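Local coordinates for protein trehalose-6-phosphate phosphatase (Neosartorya fumigata, PDB 5DXL) that belongs to the trehalose-phosphatase family of the HAD clan, joining a Rossmann-like alpha/beta core to a smaller antiparallel beta domain, at residues A[23-28]-A[213-218]; A[220-225]-A[246-251]. One frame throughout, in Å; residues are numbered along the deposited sequence.

Interaction 1: residues A[23-28]-A[213-218]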
# COMPACT_ATOMS: atom_id res chain seq x y z
N PHE A 23 -6.25 -9.85 4.91
CA PHE A 23 -5.14 -9.12 5.55
C PHE A 23 -4.41 -8.28 4.53
O PHE A 23 -4.05 -8.78 3.45
CB PHE A 23 -4.15 -10.10 6.20
CG PHE A 23 -4.72 -10.87 7.36
CD1 PHE A 23 -4.54 -10.42 8.66
CD2 PHE A 23 -5.41 -12.06 7.16
CE1 PHE A 23 -5.05 -11.14 9.73
CE2 PHE A 23 -5.93 -12.77 8.23
CZ PHE A 23 -5.74 -12.33 9.51
N MSE A 24 -4.19 -7.00 4.82
CA MSE A 24 -3.40 -6.15 3.94
C MSE A 24 -2.34 -5.45 4.79
O MSE A 24 -2.68 -4.64 5.66
CB MSE A 24 -4.30 -5.16 3.20
CG MSE A 24 -5.33 -5.86 2.31
SE MSE A 24 -6.57 -4.68 1.33
CE MSE A 24 -7.53 -3.91 2.82
N PHE A 25 -1.08 -5.77 4.54
CA PHE A 25 0.04 -5.24 5.31
C PHE A 25 1.00 -4.44 4.46
O PHE A 25 1.48 -4.95 3.45
CB PHE A 25 0.87 -6.37 5.93
CG PHE A 25 0.09 -7.36 6.75
CD1 PHE A 25 -0.93 -6.96 7.60
CD2 PHE A 25 0.40 -8.70 6.67
CE1 PHE A 25 -1.62 -7.91 8.36
CE2 PHE A 25 -0.28 -9.64 7.44
CZ PHE A 25 -1.28 -9.25 8.28
N ASP A 26 1.33 -3.22 4.88
CA ASP A 26 2.56 -2.60 4.40
C ASP A 26 3.70 -3.44 4.97
O ASP A 26 3.50 -4.18 5.94
CB ASP A 26 2.63 -1.12 4.83
CG ASP A 26 3.69 -0.31 4.08
OD1 ASP A 26 4.43 -0.85 3.24
OD2 ASP A 26 3.78 0.90 4.34
N TYR A 27 4.89 -3.36 4.37
CA TYR A 27 6.01 -4.14 4.87
C TYR A 27 6.95 -3.28 5.73
O TYR A 27 6.94 -3.38 6.96
CB TYR A 27 6.79 -4.81 3.71
CG TYR A 27 7.99 -5.54 4.22
CD1 TYR A 27 7.83 -6.66 5.03
CD2 TYR A 27 9.27 -5.09 3.95
CE1 TYR A 27 8.93 -7.33 5.55
CE2 TYR A 27 10.38 -5.76 4.47
CZ TYR A 27 10.19 -6.87 5.27
OH TYR A 27 11.28 -7.53 5.78
N ASP A 28 7.74 -2.42 5.10
CA ASP A 28 8.67 -1.58 5.86
C ASP A 28 7.94 -0.68 6.84
O ASP A 28 6.92 -0.10 6.50
CB ASP A 28 9.51 -0.73 4.90
CG ASP A 28 10.50 -1.56 4.13
OD1 ASP A 28 11.50 -2.01 4.74
OD2 ASP A 28 10.28 -1.80 2.93
N LEU A 213 -8.11 -7.06 8.36
CA LEU A 213 -7.08 -6.38 9.15
C LEU A 213 -6.13 -5.69 8.20
O LEU A 213 -5.51 -6.34 7.34
CB LEU A 213 -6.32 -7.37 10.03
CG LEU A 213 -5.13 -6.79 10.82
CD1 LEU A 213 -5.56 -5.70 11.80
CD2 LEU A 213 -4.44 -7.92 11.59
N CYS A 214 -6.02 -4.38 8.34
CA CYS A 214 -5.22 -3.57 7.44
C CYS A 214 -4.24 -2.76 8.27
O CYS A 214 -4.66 -1.99 9.12
CB CYS A 214 -6.12 -2.67 6.61
SG CYS A 214 -5.28 -1.50 5.52
N LEU A 215 -2.95 -2.95 8.00
CA LEU A 215 -1.88 -2.38 8.83
C LEU A 215 -0.89 -1.58 8.00
O LEU A 215 -0.43 -2.04 6.95
CB LEU A 215 -1.14 -3.49 9.57
CG LEU A 215 -1.86 -4.05 10.81
CD1 LEU A 215 -1.51 -5.52 11.02
CD2 LEU A 215 -1.43 -3.23 12.01
N GLY A 216 -0.53 -0.40 8.50
CA GLY A 216 0.44 0.44 7.81
C GLY A 216 0.89 1.58 8.70
O GLY A 216 0.15 2.01 9.59
N ASP A 217 2.10 2.08 8.45
CA ASP A 217 2.68 3.11 9.32
C ASP A 217 2.75 4.49 8.70
O ASP A 217 2.95 5.47 9.42
CB ASP A 217 4.10 2.71 9.71
CG ASP A 217 5.04 2.68 8.53
OD1 ASP A 217 4.69 2.03 7.52
OD2 ASP A 217 6.13 3.30 8.60
N ASP A 218 2.62 4.59 7.39
CA ASP A 218 2.99 5.86 6.75
C ASP A 218 1.83 6.60 6.08
O ASP A 218 0.68 6.19 6.16
CB ASP A 218 4.15 5.62 5.75
CG ASP A 218 3.75 4.84 4.49
OD1 ASP A 218 2.57 4.76 4.10
OD2 ASP A 218 4.68 4.30 3.85

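Interaction 2: residues A[220-225]-A[246-251]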
# COMPACT_ATOMS: atom_id res chain seq x y z
N THR A 220 1.14 7.08 2.92
CA THR A 220 0.52 6.36 1.81
C THR A 220 -0.44 5.29 2.32
O THR A 220 -1.45 4.99 1.68
CB THR A 220 1.58 5.70 0.88
OG1 THR A 220 1.92 4.39 1.35
CG2 THR A 220 2.84 6.56 0.81
N ASP A 221 -0.13 4.71 3.48
CA ASP A 221 -0.98 3.69 4.06
C ASP A 221 -2.32 4.25 4.52
O ASP A 221 -3.30 3.52 4.59
CB ASP A 221 -0.26 3.01 5.22
CG ASP A 221 0.91 2.18 4.75
OD1 ASP A 221 0.83 1.63 3.64
OD2 ASP A 221 1.89 2.07 5.51
N GLU A 222 -2.34 5.54 4.83
CA GLU A 222 -3.58 6.23 5.19
C GLU A 222 -4.66 6.04 4.13
O GLU A 222 -5.85 5.97 4.44
CB GLU A 222 -3.31 7.72 5.43
CG GLU A 222 -2.46 7.98 6.67
CD GLU A 222 -3.23 7.70 7.96
OE1 GLU A 222 -4.41 8.08 8.04
OE2 GLU A 222 -2.65 7.08 8.88
N ASP A 223 -4.26 5.93 2.87
CA ASP A 223 -5.23 5.79 1.79
C ASP A 223 -5.93 4.43 1.84
O ASP A 223 -7.09 4.30 1.43
CB ASP A 223 -4.56 6.02 0.43
CG ASP A 223 -4.24 7.50 0.17
OD1 ASP A 223 -4.99 8.38 0.66
OD2 ASP A 223 -3.23 7.78 -0.51
N MSE A 224 -5.24 3.40 2.35
CA MSE A 224 -5.88 2.10 2.58
C MSE A 224 -7.00 2.24 3.61
O MSE A 224 -8.08 1.69 3.43
CB MSE A 224 -4.87 1.05 3.05
CG MSE A 224 -3.79 0.75 2.03
SE MSE A 224 -2.83 -0.91 2.42
CE MSE A 224 -1.93 -0.35 4.08
N PHE A 225 -6.71 2.96 4.70
CA PHE A 225 -7.69 3.13 5.77
C PHE A 225 -8.90 3.90 5.25
O PHE A 225 -10.04 3.55 5.54
CB PHE A 225 -7.10 3.86 6.98
CG PHE A 225 -5.79 3.29 7.48
CD1 PHE A 225 -5.54 1.93 7.47
CD2 PHE A 225 -4.81 4.15 7.98
CE1 PHE A 225 -4.32 1.41 7.93
CE2 PHE A 225 -3.60 3.65 8.44
CZ PHE A 225 -3.35 2.28 8.42
N SER A 246 -0.63 6.57 20.07
CA SER A 246 -2.03 6.87 20.30
C SER A 246 -2.38 8.27 19.85
O SER A 246 -3.44 8.49 19.29
CB SER A 246 -2.38 6.70 21.77
OG SER A 246 -3.76 7.00 21.99
N SER A 247 -1.47 9.22 20.07
CA SER A 247 -1.72 10.61 19.74
C SER A 247 -1.63 10.91 18.24
O SER A 247 -1.95 12.02 17.82
CB SER A 247 -0.74 11.52 20.50
OG SER A 247 0.60 11.21 20.16
N LYS A 248 -1.21 9.93 17.45
CA LYS A 248 -1.08 10.11 16.01
C LYS A 248 -2.44 10.29 15.35
O LYS A 248 -3.36 9.50 15.55
CB LYS A 248 -0.34 8.93 15.38
CG LYS A 248 -0.29 8.92 13.86
CD LYS A 248 0.43 7.68 13.36
CE LYS A 248 0.41 7.58 11.85
NZ LYS A 248 1.30 6.46 11.41
N GLN A 249 -2.57 11.36 14.57
CA GLN A 249 -3.79 11.61 13.83
C GLN A 249 -3.79 10.70 12.60
O GLN A 249 -2.80 10.64 11.87
CB GLN A 249 -3.86 13.09 13.43
CG GLN A 249 -5.17 13.51 12.83
CD GLN A 249 -5.24 15.02 12.68
OE1 GLN A 249 -4.97 15.76 13.63
NE2 GLN A 249 -5.59 15.49 11.49
N THR A 250 -4.89 9.98 12.41
CA THR A 250 -4.93 8.93 11.39
C THR A 250 -6.36 8.64 10.94
O THR A 250 -7.32 8.90 11.66
CB THR A 250 -4.28 7.64 11.95
OG1 THR A 250 -4.30 6.61 10.95
CG2 THR A 250 -5.03 7.15 13.17
N GLU A 251 -6.47 8.11 9.73
CA GLU A 251 -7.74 7.58 9.23
C GLU A 251 -8.06 6.20 9.81
O GLU A 251 -9.19 5.73 9.71
CB GLU A 251 -7.72 7.49 7.70
CG GLU A 251 -7.58 8.82 6.98
CD GLU A 251 -8.90 9.58 6.89
OE1 GLU A 251 -9.97 8.95 7.01
OE2 GLU A 251 -8.86 10.81 6.68
O HOH W 1 -0.37 5.63 8.85

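Interaction 1: residues A[23-28]-A[213-218]
Met24 is tied through its backbone to both Leu213 and Leu215, which puts strands 21-25 and 211-216 in parallel register at the middle of the Rossmann-like sheet. Its N donates to Leu213 O at 2.9 Å, its O accepts from Leu215 N, and Asp26 N then takes Leu215 O, all three bonds nearly straight. The strand axes run 4.8 Å apart. On one face Phe23, Phe25, Leu213 and Leu215 interlock: Leu213 CD2 lies near the plane of the Phe23 ring, at its edge and 3.8 Å from Phe23 CE1, while Leu215 CD1 comes obliquely to within 3.6 Å of Phe25 CE1. Met24, a selenomethionine, and Cys214 occupy the other face, which is covered by helix 222-229.

Beyond the strands the contact turns acidic, and Asp26 carries it. Its CB sits 4.0 Å from Gly216 CA. With CG anti to the backbone N (chi1 -165°), the carboxylate is directed toward the turn at Asp217 and Asp218. OD1 accepts Tyr27 N at 2.8 Å, from above the carboxylate plane, and also forms a salt bridge with Lys190. OD2 faces two like charges without bonding to either. Asp217 OD1 lies 3.5 Å from it, the carboxylate planes turned 43° apart. Asp218 OD2 is at 3.6 Å, with the planes 61° apart. Asp218 OD1 is held by Asp221 N and Thr220 OG1, and Asp28 is paired with Arg68. Asp26 and Asp28 form the DxD signature of the HAD clan, and Gly216-Asp217-Asp218 begins its acidic fourth motif. The parallel register brings carboxylates from two distant parts of the chain close to one another, a cluster consistent with the magnesium site of HAD relatives.

Interaction 2: residues A[220-225]-A[246-251]
Glu222 grips the loop at Thr250 and Glu251 with both carboxylate oxygens, holding helix 222-229 to the segment between strands 238-243 and 254-256. Glu222 directly follows the acidic fourth motif of the HAD clan, within the Rossmann-like core. Its chain bends at chi2 (-70°), and this brings the carboxylate across to the loop. OE1 takes Glu251 N at 2.7 Å in an almost straight bond (174°), and OE2 takes Thr250 OG1 at the same length; each oxygen uses its syn lone pair, on the side of the other oxygen. Two donors inside the fork of one carboxylate leave it little room to rotate.

Glu251 packs with its aliphatic part and leads its charge elsewhere: CB rests 3.8 Å from Phe225 CB, and the bent chain carries OE1 to a salt bridge with Lys229. Phe225 packs beside Glu251 and Thr250. Its ring has Asp221 O over the centre of one face, 3.6 Å above the plane, and Glu222 OE1 in plane at its edge, while Thr250 OG1 approaches obliquely, 3.9 Å from CD2.

Lys248 stretches in, fully extended, toward the same carboxylate, though its ammonium binds Thr242 OG1 directly. What links it to Glu222 is a water that donates to Glu222 OE2 at 2.7 Å and accepts from Lys248 NZ at 3.2 Å.

In the fold
Interactions 1 and 2 follow one another along the chain, their centres about 11 Å apart: strand 211-216 leads into helix 222-229, and the helix into strand 238-243, a beta-alpha-beta crossover. They meet at the acidic end of the sheet. Asp221 OD2 is modelled 2.5 Å from Asp26 OD2, unusually short and doubtful in detail; Lys190 forms salt bridges with OD1 of each. From the loop side Lys248 NZ reaches Asp217 O at 2.8 Å. Farther back along the strand, Cys214 SG packs 3.6 Å from Met224 CB. The probable active site, by analogy with HAD relatives, is at the aspartates of interaction 1, with Asp221 next to them; the Glu222 clasp lies to one side.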